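Local coordinates for protein 6-phospho-alpha-glucosidase (Merdibacter massiliensis, PDB 6VC6) that probably hydrolyses 6-phospho-alpha-glucosides as a family 4 glycosidase, with NAD and a manganese ion as its cofactors, at residues C170-N175 with P260-G265; V180-N185 with D233-D238; T250-E253 with F258-N261. All coordinates share one frame; numbering follows the deposited sequence.

Interaction 1 of 3, residues C170-N175 with P260-G265; sequences CDQPEN and PNTYDG. With MN (manganese (II) ion), chain E; G6P (6-O-phosphono-alpha-D-glucopyranose), chain F; NAD (nicotinamide-adenine-dinucleotide), chain G.
Gln172 OE1 is gripped by two donors of Thr262. The hydroxyl OG1 of Thr262 gives the short bond to Gln172 OE1, 2.5 Å long, and Thr262 N the longer one, 3.2 Å. Both reach the oxygen from the same face of its amide. The hydroxyl stands 42° out of the carbonyl plane, while the backbone N is tilted less. The Gln172 chain starts anti to its own N and bends at chi2, 78°, which swings the amide across to the 260-265 loop. On the way CG passes 3.2 Å from Asn261 OD1. That oxygen accepts the capping bond from Tyr263 N, 2.9 Å long, in the carbonyl plane and on a lone pair. The cap lies within the type I turn from Asn261 to Asp264, which the Asp264 N to Asn261 O bond closes. From this turn the Tyr263 ring reaches the sugar phosphate. G6P C1 lies in the ring plane at its edge, 3.2 Å from Tyr263 OH. His200 stacks on this ring. On the other segment Cys170 SG holds manganese at 2.2 Å, and it accepts from Gln172 N in a second capping bond. His200, G6P O2 and O3 and NAD O7N also bind the ion, and Asp171 N donates to the same NAD oxygen. Gln172 therefore bridges the metal-binding turn and the tyrosine turn, two walls of one buried site. NAD C4N lies 3.4 Å from G6P C3. This is consistent with the redox chemistry of family 4 glycosidases, in which the nicotinamide oxidises C3 for a time.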
loop_
_atom_site.group_PDB
_atom_site.type_symbol
_atom_site.label_atom_id
_atom_site.label_comp_id
_atom_site.label_asym_id
_atom_site.label_seq_id
_atom_site.Cartn_x
_atom_site.Cartn_y
_atom_site.Cartn_z
ATOM N N CYS A 170 0.467 -0.951 4.803
ATOM C CA CYS A 170 0.245 -1.840 3.671
ATOM C C CYS A 170 -0.442 -3.102 4.165
ATOM O O CYS A 170 -0.137 -3.590 5.257
ATOM C CB CYS A 170 1.561 -2.209 2.980
ATOM S SG CYS A 170 1.420 -3.467 1.692
ATOM N N ASP A 171 -1.359 -3.632 3.356
ATOM C CA ASP A 171 -2.144 -4.791 3.757
ATOM C C ASP A 171 -1.542 -6.111 3.296
ATOM O O ASP A 171 -2.130 -7.165 3.559
ATOM C CB ASP A 171 -3.587 -4.670 3.249
ATOM C CG ASP A 171 -3.685 -4.619 1.739
ATOM O OD1 ASP A 171 -4.826 -4.586 1.233
ATOM O OD2 ASP A 171 -2.643 -4.601 1.057
ATOM N N GLN A 172 -0.378 -6.085 2.638
ATOM C CA GLN A 172 0.224 -7.332 2.169
ATOM C C GLN A 172 0.687 -8.222 3.316
ATOM O O GLN A 172 0.415 -9.435 3.270
ATOM C CB GLN A 172 1.357 -7.023 1.187
ATOM C CG GLN A 172 2.275 -8.199 0.901
ATOM C CD GLN A 172 1.673 -9.193 -0.073
ATOM O OE1 GLN A 172 2.222 -10.270 -0.295
ATOM N NE2 GLN A 172 0.537 -8.834 -0.663
ATOM N N PRO A 173 1.378 -7.721 4.352
ATOM C CA PRO A 173 1.759 -8.620 5.456
ATOM C C PRO A 173 0.576 -9.295 6.131
ATOM O O PRO A 173 0.672 -10.476 6.491
ATOM C CB PRO A 173 2.509 -7.689 6.418
ATOM C CG PRO A 173 3.050 -6.618 5.548
ATOM C CD PRO A 173 1.992 -6.388 4.510
ATOM N N GLU A 174 -0.542 -8.586 6.316
ATOM C CA GLU A 174 -1.711 -9.221 6.919
ATOM C C GLU A 174 -2.344 -10.230 5.968
ATOM O O GLU A 174 -2.805 -11.293 6.402
ATOM C CB GLU A 174 -2.739 -8.170 7.340
ATOM C CG GLU A 174 -4.042 -8.777 7.859
ATOM C CD GLU A 174 -5.060 -7.737 8.284
ATOM O OE1 GLU A 174 -4.876 -7.122 9.354
ATOM O OE2 GLU A 174 -6.046 -7.534 7.544
ATOM N N ASN A 175 -2.376 -9.916 4.669
ATOM C CA ASN A 175 -2.959 -10.843 3.703
ATOM C C ASN A 175 -2.188 -12.155 3.651
ATOM O O ASN A 175 -2.776 -13.210 3.385
ATOM C CB ASN A 175 -3.010 -10.198 2.319
ATOM C CG ASN A 175 -4.180 -9.247 2.165
ATOM O OD1 ASN A 175 -5.187 -9.368 2.862
ATOM N ND2 ASN A 175 -4.054 -8.297 1.247
ATOM N N PRO A 260 8.246 -15.577 2.626
ATOM C CA PRO A 260 8.468 -14.314 1.916
ATOM C C PRO A 260 7.200 -13.524 1.633
ATOM O O PRO A 260 6.126 -14.074 1.383
ATOM C CB PRO A 260 9.108 -14.785 0.604
ATOM C CG PRO A 260 8.449 -16.106 0.347
ATOM C CD PRO A 260 8.161 -16.723 1.702
ATOM N N ASN A 261 7.344 -12.201 1.691
ATOM C CA ASN A 261 6.371 -11.311 1.077
ATOM C C ASN A 261 6.256 -11.658 -0.402
ATOM O O ASN A 261 7.267 -11.867 -1.076
ATOM C CB ASN A 261 6.811 -9.856 1.265
ATOM C CG ASN A 261 5.745 -8.854 0.860
ATOM O OD1 ASN A 261 5.230 -8.889 -0.257
ATOM N ND2 ASN A 261 5.421 -7.941 1.770
ATOM N N THR A 262 5.020 -11.736 -0.907
ATOM C CA THR A 262 4.822 -12.188 -2.282
ATOM C C THR A 262 5.474 -11.262 -3.300
ATOM O O THR A 262 5.701 -11.678 -4.441
ATOM C CB THR A 262 3.331 -12.331 -2.599
ATOM O OG1 THR A 262 2.716 -11.038 -2.629
ATOM C CG2 THR A 262 2.645 -13.201 -1.556
ATOM N N TYR A 263 5.784 -10.023 -2.917
ATOM C CA TYR A 263 6.489 -9.119 -3.816
ATOM C C TYR A 263 7.967 -9.461 -3.950
ATOM O O TYR A 263 8.630 -8.913 -4.838
ATOM C CB TYR A 263 6.326 -7.677 -3.336
ATOM C CG TYR A 263 5.009 -7.058 -3.742
ATOM C CD1 TYR A 263 4.821 -6.554 -5.022
ATOM C CD2 TYR A 263 3.946 -6.995 -2.850
ATOM C CE1 TYR A 263 3.617 -5.992 -5.397
ATOM C CE2 TYR A 263 2.738 -6.436 -3.219
ATOM C CZ TYR A 263 2.580 -5.935 -4.493
ATOM O OH TYR A 263 1.381 -5.377 -4.868
ATOM N N ASP A 264 8.495 -10.346 -3.100
ATOM C CA ASP A 264 9.881 -10.781 -3.238
ATOM C C ASP A 264 10.128 -11.512 -4.550
ATOM O O ASP A 264 11.277 -11.584 -4.997
ATOM C CB ASP A 264 10.276 -11.692 -2.075
ATOM C CG ASP A 264 10.182 -11.004 -0.731
ATOM O OD1 ASP A 264 9.727 -9.841 -0.679
ATOM O OD2 ASP A 264 10.563 -11.632 0.278
ATOM N N GLY A 265 9.078 -12.056 -5.170
ATOM C CA GLY A 265 9.266 -12.829 -6.387
ATOM C C GLY A 265 9.830 -12.007 -7.528
ATOM O O GLY A 265 10.603 -12.513 -8.346
HETATM MN MN MN E . 0.940 -2.649 -0.267
HETATM C C1 G6P F . -1.114 -5.674 -2.906
HETATM C C2 G6P F . -0.420 -4.486 -2.224
HETATM C C3 G6P F . -0.908 -3.124 -2.686
HETATM C C4 G6P F . -1.100 -3.154 -4.184
HETATM C C5 G6P F . -2.267 -4.080 -4.470
HETATM C C6 G6P F . -2.432 -4.237 -5.976
HETATM O O1 G6P F . -1.694 -6.524 -1.907
HETATM O O2 G6P F . -0.595 -4.588 -0.805
HETATM O O3 G6P F . 0.033 -2.105 -2.333
HETATM O O4 G6P F . -1.397 -1.835 -4.652
HETATM O O5 G6P F . -2.093 -5.394 -3.928
HETATM O O6 G6P F . -3.785 -4.577 -6.255
HETATM P P G6P F . -4.349 -4.511 -7.759
HETATM O O1P G6P F . -4.723 -3.056 -7.917
HETATM O O2P G6P F . -3.190 -4.956 -8.620
HETATM O O3P G6P F . -5.509 -5.478 -7.754
HETATM P PA NAD G . -8.322 4.496 -8.406
HETATM O O1A NAD G . -9.559 3.645 -8.562
HETATM O O2A NAD G . -7.752 5.224 -9.599
HETATM O O5B NAD G . -8.590 5.576 -7.245
HETATM C C5B NAD G . -7.742 6.711 -7.103
HETATM C C4B NAD G . -8.579 7.926 -6.742
HETATM O O4B NAD G . -7.744 8.942 -6.179
HETATM C C3B NAD G . -9.236 8.510 -7.982
HETATM O O3B NAD G . -10.636 8.674 -7.748
HETATM C C2B NAD G . -8.593 9.867 -8.170
HETATM O O2B NAD G . -9.559 10.830 -8.595
HETATM C C1B NAD G . -8.061 10.195 -6.786
HETATM N N9A NAD G . -6.876 11.084 -6.845
HETATM C C8A NAD G . -5.839 10.999 -7.700
HETATM N N7A NAD G . -4.936 11.988 -7.470
HETATM C C5A NAD G . -5.402 12.731 -6.448
HETATM C C6A NAD G . -4.952 13.926 -5.695
HETATM N N6A NAD G . -3.785 14.547 -5.996
HETATM N N1A NAD G . -5.744 14.377 -4.697
HETATM C C2A NAD G . -6.906 13.773 -4.384
HETATM N N3A NAD G . -7.375 12.688 -5.024
HETATM C C4A NAD G . -6.683 12.133 -6.046
HETATM O O3 NAD G . -7.149 3.610 -7.750
HETATM P PN NAD G . -7.441 2.290 -6.879
HETATM O O1N NAD G . -7.126 1.081 -7.728
HETATM O O2N NAD G . -8.780 2.419 -6.193
HETATM O O5D NAD G . -6.287 2.438 -5.771
HETATM C C5D NAD G . -6.457 3.333 -4.674
HETATM C C4D NAD G . -5.109 3.514 -3.991
HETATM O O4D NAD G . -4.988 2.600 -2.899
HETATM C C3D NAD G . -3.975 3.208 -4.959
HETATM O O3D NAD G . -2.994 4.243 -4.868
HETATM C C2D NAD G . -3.370 1.923 -4.445
HETATM O O2D NAD G . -1.960 1.886 -4.673
HETATM C C1D NAD G . -3.694 2.001 -2.965
HETATM N N1N NAD G . -3.649 0.696 -2.310
HETATM C C2N NAD G . -2.687 0.508 -1.406
HETATM C C3N NAD G . -2.562 -0.693 -0.732
HETATM C C7N NAD G . -1.460 -0.849 0.272
HETATM O O7N NAD G . -1.187 -1.960 0.695
HETATM N N7N NAD G . -0.798 0.239 0.664
HETATM C C4N NAD G . -3.465 -1.714 -0.995
HETATM C C5N NAD G . -4.458 -1.498 -1.945
HETATM C C6N NAD G . -4.535 -0.268 -2.592
#

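Interaction 2 of 3, residues V180-N185 with D233-D238; sequences VSRLLN and DAEQRD
The last turn of helix 172-184 is tied to the loop before helix 239-246 by a bidentate salt bridge between Arg182 and Glu235. Arg182 stretches out from CG to NE and presents its guanidinium end-on. NH1 of Arg182 donates to Glu235 OE1 at 3.0 Å. NH2 of Arg182 donates to Glu235 OE2 at 2.9 Å, with an almost straight N-H...O angle of 174°. Each carboxylate oxygen uses its syn lone pair. The two flat groups are only 12° apart, so the paired bonds resist rotation of either one. The Glu235 chain bends at chi2, 68°, which brings its carboxylate to the arginine. Arg182 NH1 also donates to Gln232 O, which adds a second hold on the loop. Beside it, Ala234 CB lies 4.1 Å from Arg182 NH1. Within the loop, Arg237 NH1 makes a salt bridge to Asp233 OD1, 2.8 Å long. The same arginine makes a cation-pi contact with Trp241, a residue of the sugar phosphate pocket. Asp238 forms a salt bridge with Arg283, which binds G6P. The arrangement is a typical end-on, two-pronged arginine-carboxylate pair, here clamping a loop to a helix end near the surface.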
loop_
_atom_site.group_PDB
_atom_site.type_symbol
_atom_site.label_atom_id
_atom_site.label_comp_id
_atom_site.label_asym_id
_atom_site.label_seq_id
_atom_site.Cartn_x
_atom_site.Cartn_y
_atom_site.Cartn_z
ATOM N N VAL A 180 -1.981 -17.778 5.455
ATOM C CA VAL A 180 -1.451 -18.813 6.337
ATOM C C VAL A 180 -2.566 -19.410 7.187
ATOM O O VAL A 180 -2.595 -20.621 7.439
ATOM C CB VAL A 180 -0.315 -18.238 7.204
ATOM C CG1 VAL A 180 -0.039 -19.136 8.399
ATOM C CG2 VAL A 180 0.944 -18.048 6.370
ATOM N N SER A 181 -3.508 -18.575 7.635
ATOM C CA SER A 181 -4.617 -19.075 8.439
ATOM C C SER A 181 -5.477 -20.059 7.657
ATOM O O SER A 181 -5.990 -21.027 8.231
ATOM C CB SER A 181 -5.466 -17.910 8.943
ATOM O OG SER A 181 -6.254 -17.361 7.902
ATOM N N ARG A 182 -5.651 -19.829 6.354
ATOM C CA ARG A 182 -6.361 -20.794 5.523
ATOM C C ARG A 182 -5.542 -22.067 5.346
ATOM O O ARG A 182 -6.096 -23.173 5.325
ATOM C CB ARG A 182 -6.695 -20.170 4.168
ATOM C CG ARG A 182 -7.324 -21.128 3.171
ATOM C CD ARG A 182 -7.987 -20.370 2.034
ATOM N NE ARG A 182 -8.356 -21.248 0.929
ATOM C CZ ARG A 182 -9.213 -20.917 -0.033
ATOM N NH1 ARG A 182 -9.792 -19.724 -0.024
ATOM N NH2 ARG A 182 -9.492 -21.779 -1.001
ATOM N N LEU A 183 -4.222 -21.924 5.213
ATOM C CA LEU A 183 -3.330 -23.079 5.162
ATOM C C LEU A 183 -3.519 -23.975 6.378
ATOM O O LEU A 183 -3.613 -25.202 6.259
ATOM C CB LEU A 183 -1.879 -22.604 5.092
ATOM C CG LEU A 183 -1.096 -22.576 3.785
ATOM C CD1 LEU A 183 0.378 -22.551 4.126
ATOM C CD2 LEU A 183 -1.429 -23.767 2.907
ATOM N N LEU A 184 -3.578 -23.370 7.562
ATOM C CA LEU A 184 -3.544 -24.092 8.825
ATOM C C LEU A 184 -4.925 -24.310 9.428
ATOM O O LEU A 184 -5.032 -24.972 10.465
ATOM C CB LEU A 184 -2.659 -23.342 9.830
ATOM C CG LEU A 184 -1.144 -23.578 9.846
ATOM C CD1 LEU A 184 -0.567 -23.775 8.450
ATOM C CD2 LEU A 184 -0.445 -22.424 10.550
ATOM N N ASN A 185 -5.977 -23.771 8.807
ATOM C CA ASN A 185 -7.344 -23.861 9.327
ATOM C C ASN A 185 -7.433 -23.276 10.738
ATOM O O ASN A 185 -7.948 -23.899 11.667
ATOM C CB ASN A 185 -7.858 -25.302 9.292
ATOM C CG ASN A 185 -9.367 -25.386 9.420
ATOM O OD1 ASN A 185 -10.086 -24.461 9.043
ATOM N ND2 ASN A 185 -9.855 -26.498 9.959
ATOM N N ASP A 233 -8.880 -15.386 0.012
ATOM C CA ASP A 233 -10.064 -15.190 -0.816
ATOM C C ASP A 233 -9.824 -15.669 -2.244
ATOM O O ASP A 233 -10.273 -15.046 -3.207
ATOM C CB ASP A 233 -10.492 -13.725 -0.806
ATOM C CG ASP A 233 -9.334 -12.773 -1.054
ATOM O OD1 ASP A 233 -8.197 -13.249 -1.259
ATOM O OD2 ASP A 233 -9.563 -11.545 -1.049
ATOM N N ALA A 234 -9.124 -16.801 -2.386
ATOM C CA ALA A 234 -8.683 -17.279 -3.693
ATOM C C ALA A 234 -9.827 -17.468 -4.681
ATOM O O ALA A 234 -9.592 -17.430 -5.894
ATOM C CB ALA A 234 -7.921 -18.597 -3.537
ATOM N N GLU A 235 -11.054 -17.668 -4.198
ATOM C CA GLU A 235 -12.170 -17.906 -5.105
ATOM C C GLU A 235 -12.562 -16.644 -5.866
ATOM O O GLU A 235 -13.106 -16.736 -6.973
ATOM C CB GLU A 235 -13.368 -18.455 -4.330
ATOM C CG GLU A 235 -13.263 -19.932 -3.977
ATOM C CD GLU A 235 -12.176 -20.218 -2.957
ATOM O OE1 GLU A 235 -12.043 -19.436 -1.992
ATOM O OE2 GLU A 235 -11.453 -21.224 -3.120
ATOM N N GLN A 236 -12.295 -15.468 -5.301
ATOM C CA GLN A 236 -12.652 -14.173 -5.860
ATOM C C GLN A 236 -11.486 -13.469 -6.544
ATOM O O GLN A 236 -11.661 -12.354 -7.043
ATOM C CB GLN A 236 -13.222 -13.264 -4.765
ATOM C CG GLN A 236 -14.558 -13.719 -4.206
ATOM C CD GLN A 236 -14.521 -13.908 -2.701
ATOM O OE1 GLN A 236 -13.454 -13.881 -2.088
ATOM N NE2 GLN A 236 -15.689 -14.094 -2.099
ATOM N N ARG A 237 -10.286 -14.036 -6.485
ATOM C CA ARG A 237 -9.094 -13.357 -6.972
ATOM C C ARG A 237 -8.869 -13.639 -8.452
ATOM O O ARG A 237 -9.195 -14.715 -8.960
ATOM C CB ARG A 237 -7.862 -13.786 -6.175
ATOM C CG ARG A 237 -7.994 -13.579 -4.680
ATOM C CD ARG A 237 -8.346 -12.138 -4.350
ATOM N NE ARG A 237 -7.214 -11.242 -4.556
ATOM C CZ ARG A 237 -6.198 -11.116 -3.708
ATOM N NH1 ARG A 237 -6.169 -11.831 -2.591
ATOM N NH2 ARG A 237 -5.208 -10.275 -3.976
ATOM N N ASP A 238 -8.299 -12.653 -9.140
ATOM C CA ASP A 238 -7.943 -12.820 -10.539
ATOM C C ASP A 238 -6.799 -13.822 -10.677
ATOM O O ASP A 238 -6.085 -14.130 -9.718
ATOM C CB ASP A 238 -7.553 -11.477 -11.158
ATOM C CG ASP A 238 -8.750 -10.573 -11.388
ATOM O OD1 ASP A 238 -9.845 -11.098 -11.678
ATOM O OD2 ASP A 238 -8.595 -9.338 -11.278
#

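Interaction 3 of 3, residues T250-E253 with F258-N261; sequences TMME and FLPN
Met251 and Met252, both selenomethionines, lean from helix 248-254 on Pro260 of the short strand 259-260. This is helix-on-strand packing across a tight connection, and the strand is an outer one of a three-stranded antiparallel sheet. Pro260 points its ring at the helix, and the two methionines meet different parts of it. The Met251 chain and the proline ring lie alongside with opposite sense. Met251 CE comes to 3.7 Å from Pro260 CG, and Met251 CG lies 4.0 Å from the same ring carbon. Met252 runs at a slant to the proline and sets its CG 3.8 Å from Pro260 CD. The first torsions differ too. CG of Met251 is anti to the backbone N, chi1 -155°, and that of Met252 is anti to the carbonyl carbon, chi1 -69°. With the bends at chi2, this goes with the different ring carbons met. Replacing Pro260 by alanine would probably open a gap under Met251 CE and Met252 CG, where the ring carbons CG and CD now sit. Leu259 starts out away from the helix, and its side chain touches Ile176 and Met177 of helix 172-184. Its CD1 still reaches the selenium of Met252 at 3.6 Å. No hydrogen bond joins the two segments. Backbone bonds of Leu259 with Phe204 and of Asn261 with Gly202 tie the segment to strand 201-209. Bends at chi2 and chi3 carry the Met252 methyl to the residue just before the strand, where CE rests 3.3 Å from Phe258 O.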
loop_
_atom_site.group_PDB
_atom_site.type_symbol
_atom_site.label_atom_id
_atom_site.label_comp_id
_atom_site.label_asym_id
_atom_site.label_seq_id
_atom_site.Cartn_x
_atom_site.Cartn_y
_atom_site.Cartn_z
ATOM N N THR A 250 7.660 -22.107 -4.971
ATOM C CA THR A 250 8.987 -22.139 -5.580
ATOM C C THR A 250 9.994 -21.374 -4.731
ATOM O O THR A 250 11.110 -21.848 -4.488
ATOM C CB THR A 250 8.928 -21.557 -6.994
ATOM O OG1 THR A 250 8.131 -22.404 -7.833
ATOM C CG2 THR A 250 10.326 -21.438 -7.585
HETATM N N MSE A 251 9.608 -20.190 -4.264
HETATM C CA MSE A 251 10.486 -19.321 -3.490
HETATM C C MSE A 251 10.945 -19.976 -2.191
HETATM O O MSE A 251 12.090 -19.805 -1.768
HETATM C CB MSE A 251 9.770 -18.002 -3.189
HETATM C CG MSE A 251 10.689 -16.820 -2.932
HETATM SE SE MSE A 251 9.932 -15.146 -3.604
HETATM C CE MSE A 251 8.042 -15.513 -3.315
HETATM N N MSE A 252 10.049 -20.732 -1.564
HETATM C CA MSE A 252 10.340 -21.360 -0.279
HETATM C C MSE A 252 11.177 -22.626 -0.432
HETATM O O MSE A 252 11.742 -23.123 0.540
HETATM C CB MSE A 252 9.043 -21.678 0.463
HETATM C CG MSE A 252 8.299 -20.444 0.944
HETATM SE SE MSE A 252 7.512 -20.691 2.707
HETATM C CE MSE A 252 9.122 -20.505 3.787
ATOM N N GLU A 253 11.246 -23.150 -1.653
ATOM C CA GLU A 253 12.134 -24.274 -1.922
ATOM C C GLU A 253 13.544 -23.814 -2.267
ATOM O O GLU A 253 14.517 -24.488 -1.903
ATOM C CB GLU A 253 11.562 -25.140 -3.051
ATOM C CG GLU A 253 12.595 -25.884 -3.886
ATOM C CD GLU A 253 11.974 -26.610 -5.063
ATOM O OE1 GLU A 253 10.843 -26.254 -5.457
ATOM O OE2 GLU A 253 12.622 -27.535 -5.599
ATOM N N PHE A 258 12.884 -18.236 5.530
ATOM C CA PHE A 258 11.818 -17.340 5.950
ATOM C C PHE A 258 10.648 -17.383 4.975
ATOM O O PHE A 258 10.813 -17.682 3.788
ATOM C CB PHE A 258 12.329 -15.899 6.072
ATOM C CG PHE A 258 13.549 -15.756 6.940
ATOM C CD1 PHE A 258 13.697 -16.523 8.085
ATOM C CD2 PHE A 258 14.547 -14.855 6.610
ATOM C CE1 PHE A 258 14.818 -16.394 8.883
ATOM C CE2 PHE A 258 15.671 -14.721 7.405
ATOM C CZ PHE A 258 15.806 -15.492 8.543
ATOM N N LEU A 259 9.462 -17.075 5.493
ATOM C CA LEU A 259 8.268 -16.964 4.665
ATOM C C LEU A 259 8.268 -15.614 3.958
ATOM O O LEU A 259 8.287 -14.576 4.629
ATOM C CB LEU A 259 7.014 -17.119 5.516
ATOM C CG LEU A 259 5.660 -16.907 4.835
ATOM C CD1 LEU A 259 5.339 -18.058 3.896
ATOM C CD2 LEU A 259 4.563 -16.742 5.876
ATOM N N PRO A 260 8.246 -15.577 2.626
ATOM C CA PRO A 260 8.468 -14.314 1.916
ATOM C C PRO A 260 7.200 -13.524 1.633
ATOM O O PRO A 260 6.126 -14.074 1.383
ATOM C CB PRO A 260 9.108 -14.785 0.604
ATOM C CG PRO A 260 8.449 -16.106 0.347
ATOM C CD PRO A 260 8.161 -16.723 1.702
ATOM N N ASN A 261 7.344 -12.201 1.691
ATOM C CA ASN A 261 6.371 -11.311 1.077
ATOM C C ASN A 261 6.256 -11.658 -0.402
ATOM O O ASN A 261 7.267 -11.867 -1.076
ATOM C CB ASN A 261 6.811 -9.856 1.265
ATOM C CG ASN A 261 5.745 -8.854 0.860
ATOM O OD1 ASN A 261 5.230 -8.889 -0.257
ATOM N ND2 ASN A 261 5.421 -7.941 1.770
#

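Overall arrangement
Interactions 1 and 3 are buried, while interaction 2 lies partly open toward the surface. Interactions 1 and 2 both use helix 172-184, one at its start beside the ligands and the other at its far end. Interactions 1 and 3 share Pro260 and Asn261 and touch where the selenium of Met251 packs on Gly265 N. Val180 and Leu259 bring interactions 2 and 3 together through an apolar touch. The chemistry follows the place. Amide and hydroxyl bonds and metal ligation serve the active site, a charged pair holds the outer loop, and mainly apolar contacts, with no hydrogen bond, join the helix to the strand that leads into the 260-265 turn.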